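Local coordinates for protein SsfX3 (PDB 3SKV) that probably transfers a salicylyl group onto a tetracycline intermediate during antibiotic biosynthesis, using a GDSL/SGNH-hydrolase-like fold, at residues P282-S294 with N329-P341. The protein carries 1 engineered substitution. Residues are numbered along the deposited sequence; the frame is centred on the assembly and turned at random.
Sequences PLTPIVLGSSVYS and NVHYLDGMRVWGP
I286, L288 and S290 exchange five backbone hydrogen bonds with N329, H331 and L333, pairing strands 286-290 and 330-333 in parallel at the edge of the five-stranded sheet of the GDSL/SGNH fold; helix 308-324 makes the beta-alpha-beta crossover between them. The first, I286 N to N329 O, is 2.9 Å.

V287, L288, V330 and L333 are apolar, as the buried faces beneath the helices require, and the beta-branched valines suit extended backbone. On one, V287 CG1 lies 3.5 Å from L333 CB, beneath helix 361-377; on the other, L288 CD2 meets V330 CG1.

At the C-terminal ends of the strands, hydroxyls join in. S290 is short enough for OG to serve two partners: it shares a hydrogen bond with Y332 OH (2.7 Å) and accepts an almost straight one from G335 N (3.1 Å, 175°), at the start of helix 335-338. G335 must lack a side chain, because a CB would collide with the backbone of S290-V292. D334 OD1 caps this helix, weakly, accepting from M336 N.

V292 CG2 packs on CB of W339, just past the helix, and Y293 N donates a hydrogen bond to W339 O. The Y293 side chain extends with CG opposite the backbone N (chi1 174°), which lays its ring against P341, while its OH hydrogen-bonds E299. M336 SD sits at the ring's edge, a Met-aromatic contact. Replacing the tyrosine with an alanine here is likely to leave P341 and M336 without their aromatic partner and E299 without this hydroxyl. P341 CB stands over the face, 3.9 Å from the Y293 ring centroid.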
loop_
_atom_site.group_PDB
_atom_site.type_symbol
_atom_site.label_atom_id
_atom_site.label_comp_id
_atom_site.label_asym_id
_atom_site.label_seq_id
_atom_site.Cartn_x
_atom_site.Cartn_y
_atom_site.Cartn_z
ATOM N N PRO A 282 16.615 12.977 -7.790
ATOM C CA PRO A 282 17.967 13.206 -7.234
ATOM C C PRO A 282 18.044 13.734 -5.812
ATOM O O PRO A 282 19.056 13.510 -5.149
ATOM C CB PRO A 282 18.601 14.188 -8.222
ATOM C CG PRO A 282 17.458 14.920 -8.817
ATOM C CD PRO A 282 16.327 13.932 -8.890
ATOM N N LEU A 283 17.020 14.458 -5.356
ATOM C CA LEU A 283 17.003 15.109 -4.039
ATOM C C LEU A 283 15.882 14.625 -3.104
ATOM O O LEU A 283 15.843 15.009 -1.931
ATOM C CB LEU A 283 16.893 16.640 -4.249
ATOM C CG LEU A 283 18.150 17.550 -4.375
ATOM C CD1 LEU A 283 19.446 16.823 -4.807
ATOM C CD2 LEU A 283 17.851 18.708 -5.307
ATOM N N THR A 284 14.974 13.803 -3.624
ATOM C CA THR A 284 13.853 13.257 -2.862
ATOM C C THR A 284 14.349 12.461 -1.652
ATOM O O THR A 284 15.233 11.610 -1.812
ATOM C CB THR A 284 12.994 12.372 -3.793
ATOM O OG1 THR A 284 12.593 13.153 -4.912
ATOM C CG2 THR A 284 11.759 11.763 -3.100
ATOM N N PRO A 285 13.781 12.694 -0.443
ATOM C CA PRO A 285 14.199 11.882 0.719
ATOM C C PRO A 285 13.874 10.402 0.513
ATOM O O PRO A 285 12.727 10.049 0.245
ATOM C CB PRO A 285 13.382 12.478 1.892
ATOM C CG PRO A 285 12.819 13.758 1.397
ATOM C CD PRO A 285 12.724 13.665 -0.076
ATOM N N ILE A 286 14.905 9.552 0.579
ATOM C CA ILE A 286 14.798 8.098 0.477
ATOM C C ILE A 286 15.118 7.546 1.859
ATOM O O ILE A 286 16.205 7.802 2.415
ATOM C CB ILE A 286 15.699 7.462 -0.624
ATOM C CG1 ILE A 286 15.312 7.960 -2.048
ATOM C CG2 ILE A 286 15.629 5.907 -0.540
ATOM C CD1 ILE A 286 16.296 7.537 -3.104
ATOM N N VAL A 287 14.152 6.824 2.428
ATOM C CA VAL A 287 14.280 6.214 3.734
ATOM C C VAL A 287 14.526 4.741 3.545
ATOM O O VAL A 287 13.687 4.007 3.020
ATOM C CB VAL A 287 13.073 6.538 4.641
ATOM C CG1 VAL A 287 13.225 5.880 5.984
ATOM C CG2 VAL A 287 12.916 8.040 4.798
ATOM N N LEU A 288 15.717 4.331 3.941
ATOM C CA LEU A 288 16.209 2.957 3.875
ATOM C C LEU A 288 15.907 2.275 5.195
ATOM O O LEU A 288 16.538 2.543 6.229
ATOM C CB LEU A 288 17.703 3.008 3.611
ATOM C CG LEU A 288 18.149 2.514 2.257
ATOM C CD1 LEU A 288 17.238 2.982 1.111
ATOM C CD2 LEU A 288 19.574 2.879 2.016
ATOM N N GLY A 289 14.875 1.459 5.153
ATOM C CA GLY A 289 14.387 0.774 6.333
ATOM C C GLY A 289 14.866 -0.647 6.452
ATOM O O GLY A 289 14.745 -1.429 5.515
ATOM N N SER A 290 15.418 -0.982 7.613
ATOM C CA SER A 290 15.789 -2.351 7.894
ATOM C C SER A 290 14.491 -3.004 8.304
ATOM O O SER A 290 13.568 -2.323 8.766
ATOM C CB SER A 290 16.822 -2.436 9.016
ATOM O OG SER A 290 16.376 -1.785 10.186
ATOM N N SER A 291 14.403 -4.300 8.124
ATOM C CA SER A 291 13.203 -5.016 8.509
ATOM C C SER A 291 12.775 -4.825 9.982
ATOM O O SER A 291 13.584 -4.731 10.927
ATOM C CB SER A 291 13.354 -6.489 8.174
ATOM O OG SER A 291 13.373 -6.610 6.761
ATOM N N VAL A 292 11.471 -4.733 10.140
ATOM C CA VAL A 292 10.756 -4.659 11.409
ATOM C C VAL A 292 10.984 -6.016 12.177
ATOM O O VAL A 292 11.353 -7.017 11.565
ATOM C CB VAL A 292 9.303 -4.369 10.945
ATOM C CG1 VAL A 292 8.252 -5.308 11.504
ATOM C CG2 VAL A 292 8.942 -2.898 11.097
ATOM N N TYR A 293 10.830 -6.040 13.493
ATOM C CA TYR A 293 11.019 -7.276 14.230
ATOM C C TYR A 293 9.919 -8.314 13.919
ATOM O O TYR A 293 8.717 -8.036 14.028
ATOM C CB TYR A 293 11.128 -7.011 15.744
ATOM C CG TYR A 293 11.191 -8.262 16.599
ATOM C CD1 TYR A 293 12.395 -8.929 16.809
ATOM C CD2 TYR A 293 10.049 -8.765 17.222
ATOM C CE1 TYR A 293 12.459 -10.073 17.614
ATOM C CE2 TYR A 293 10.096 -9.923 17.994
ATOM C CZ TYR A 293 11.304 -10.575 18.184
ATOM O OH TYR A 293 11.363 -11.692 18.972
ATOM N N SER A 294 10.354 -9.522 13.571
ATOM C CA SER A 294 9.468 -10.651 13.316
ATOM C C SER A 294 9.689 -11.706 14.425
ATOM O O SER A 294 10.780 -12.241 14.546
ATOM C CB SER A 294 9.725 -11.239 11.931
ATOM O OG SER A 294 9.184 -12.543 11.836
ATOM N N ASN A 329 20.275 13.079 1.011
ATOM C CA ASN A 329 18.877 12.709 1.114
ATOM C C ASN A 329 18.571 11.231 1.273
ATOM O O ASN A 329 17.447 10.813 1.023
ATOM C CB ASN A 329 18.079 13.415 0.026
ATOM C CG ASN A 329 18.202 14.927 0.144
ATOM O OD1 ASN A 329 17.729 15.529 1.113
ATOM N ND2 ASN A 329 18.915 15.566 -0.788
ATOM N N VAL A 330 19.555 10.440 1.708
ATOM C CA VAL A 330 19.376 9.012 2.009
ATOM C C VAL A 330 19.450 8.890 3.540
ATOM O O VAL A 330 20.326 9.488 4.145
ATOM C CB VAL A 330 20.350 8.039 1.289
ATOM C CG1 VAL A 330 20.060 6.596 1.695
ATOM C CG2 VAL A 330 20.193 8.143 -0.201
ATOM N N HIS A 331 18.490 8.181 4.162
ATOM C CA HIS A 331 18.420 8.071 5.624
ATOM C C HIS A 331 18.130 6.672 6.055
ATOM O O HIS A 331 17.407 5.948 5.374
ATOM C CB HIS A 331 17.316 8.958 6.176
ATOM C CG HIS A 331 17.368 10.376 5.692
ATOM N ND1 HIS A 331 18.179 11.316 6.296
ATOM C CD2 HIS A 331 16.684 10.973 4.692
ATOM C CE1 HIS A 331 17.974 12.446 5.640
ATOM N NE2 HIS A 331 17.063 12.293 4.681
ATOM N N TYR A 332 18.681 6.286 7.207
ATOM C CA TYR A 332 18.423 4.961 7.737
ATOM C C TYR A 332 17.306 4.980 8.786
ATOM O O TYR A 332 17.327 5.804 9.691
ATOM C CB TYR A 332 19.703 4.340 8.284
ATOM C CG TYR A 332 19.450 3.031 8.999
ATOM C CD1 TYR A 332 19.029 1.892 8.297
ATOM C CD2 TYR A 332 19.580 2.934 10.388
ATOM C CE1 TYR A 332 18.764 0.687 8.958
ATOM C CE2 TYR A 332 19.340 1.733 11.054
ATOM C CZ TYR A 332 18.896 0.620 10.342
ATOM O OH TYR A 332 18.660 -0.563 11.012
ATOM N N LEU A 333 16.329 4.094 8.646
ATOM C CA LEU A 333 15.208 3.893 9.570
ATOM C C LEU A 333 15.336 2.504 10.176
ATOM O O LEU A 333 15.209 1.504 9.470
ATOM C CB LEU A 333 13.847 4.024 8.843
ATOM C CG LEU A 333 12.572 4.061 9.693
ATOM C CD1 LEU A 333 12.529 5.343 10.468
ATOM C CD2 LEU A 333 11.295 3.935 8.831
ATOM N N ASP A 334 15.610 2.444 11.479
ATOM C CA ASP A 334 15.753 1.188 12.201
ATOM C C ASP A 334 14.348 0.593 12.420
ATOM O O ASP A 334 13.523 1.217 13.082
ATOM C CB ASP A 334 16.474 1.475 13.533
ATOM C CG ASP A 334 16.879 0.296 14.406
ATOM O OD1 ASP A 334 16.721 -0.880 13.953
ATOM O OD2 ASP A 334 17.384 0.545 15.538
ATOM N N GLY A 335 14.083 -0.577 11.814
ATOM C CA GLY A 335 12.807 -1.290 11.943
ATOM C C GLY A 335 12.488 -1.732 13.370
ATOM O O GLY A 335 11.326 -1.890 13.725
ATOM N N MET A 336 13.530 -1.953 14.190
ATOM C CA MET A 336 13.440 -2.281 15.616
ATOM C C MET A 336 12.958 -1.045 16.382
ATOM O O MET A 336 12.373 -1.195 17.450
ATOM C CB MET A 336 14.796 -2.743 16.180
ATOM C CG MET A 336 15.400 -3.905 15.419
ATOM S SD MET A 336 14.505 -5.462 15.621
ATOM C CE MET A 336 15.356 -6.106 17.036
ATOM N N ARG A 337 13.181 0.172 15.837
ATOM C CA ARG A 337 12.652 1.406 16.464
ATOM C C ARG A 337 11.191 1.591 16.044
ATOM O O ARG A 337 10.360 1.978 16.868
ATOM C CB ARG A 337 13.503 2.647 16.153
ATOM C CG ARG A 337 14.908 2.552 16.762
ATOM C CD ARG A 337 15.704 3.841 16.626
ATOM N NE ARG A 337 14.919 4.992 17.075
ATOM C CZ ARG A 337 14.820 5.377 18.344
ATOM N NH1 ARG A 337 15.498 4.742 19.291
ATOM N NH2 ARG A 337 14.052 6.410 18.673
ATOM N N VAL A 338 10.852 1.206 14.801
ATOM C CA VAL A 338 9.468 1.272 14.335
ATOM C C VAL A 338 8.592 0.176 14.981
ATOM O O VAL A 338 7.539 0.478 15.541
ATOM C CB VAL A 338 9.329 1.435 12.791
ATOM C CG1 VAL A 338 7.873 1.438 12.340
ATOM C CG2 VAL A 338 9.989 2.727 12.342
ATOM N N TRP A 339 9.054 -1.064 14.954
ATOM C CA TRP A 339 8.322 -2.184 15.510
ATOM C C TRP A 339 9.316 -3.218 16.035
ATOM O O TRP A 339 9.755 -4.094 15.293
ATOM C CB TRP A 339 7.429 -2.770 14.397
ATOM C CG TRP A 339 6.506 -3.848 14.867
ATOM C CD1 TRP A 339 6.763 -5.182 14.913
ATOM C CD2 TRP A 339 5.176 -3.674 15.380
ATOM N NE1 TRP A 339 5.672 -5.860 15.414
ATOM C CE2 TRP A 339 4.674 -4.961 15.686
ATOM C CE3 TRP A 339 4.357 -2.551 15.611
ATOM C CZ2 TRP A 339 3.387 -5.163 16.194
ATOM C CZ3 TRP A 339 3.077 -2.754 16.090
ATOM C CH2 TRP A 339 2.606 -4.048 16.386
ATOM N N GLY A 340 9.693 -3.094 17.293
ATOM C CA GLY A 340 10.681 -3.983 17.895
ATOM C C GLY A 340 10.152 -5.122 18.745
ATOM O O GLY A 340 8.930 -5.351 18.802
ATOM N N PRO A 341 11.091 -5.827 19.447
ATOM C CA PRO A 341 10.706 -6.972 20.294
ATOM C C PRO A 341 9.867 -6.630 21.521
ATOM O O PRO A 341 9.187 -7.505 22.067
ATOM C CB PRO A 341 12.055 -7.587 20.707
ATOM C CG PRO A 341 13.076 -6.972 19.810
ATOM C CD PRO A 341 12.560 -5.630 19.461
HETATM O O HOH W 1 20.304 13.519 -2.687
HETATM O O HOH W 2 12.345 0.284 9.021
#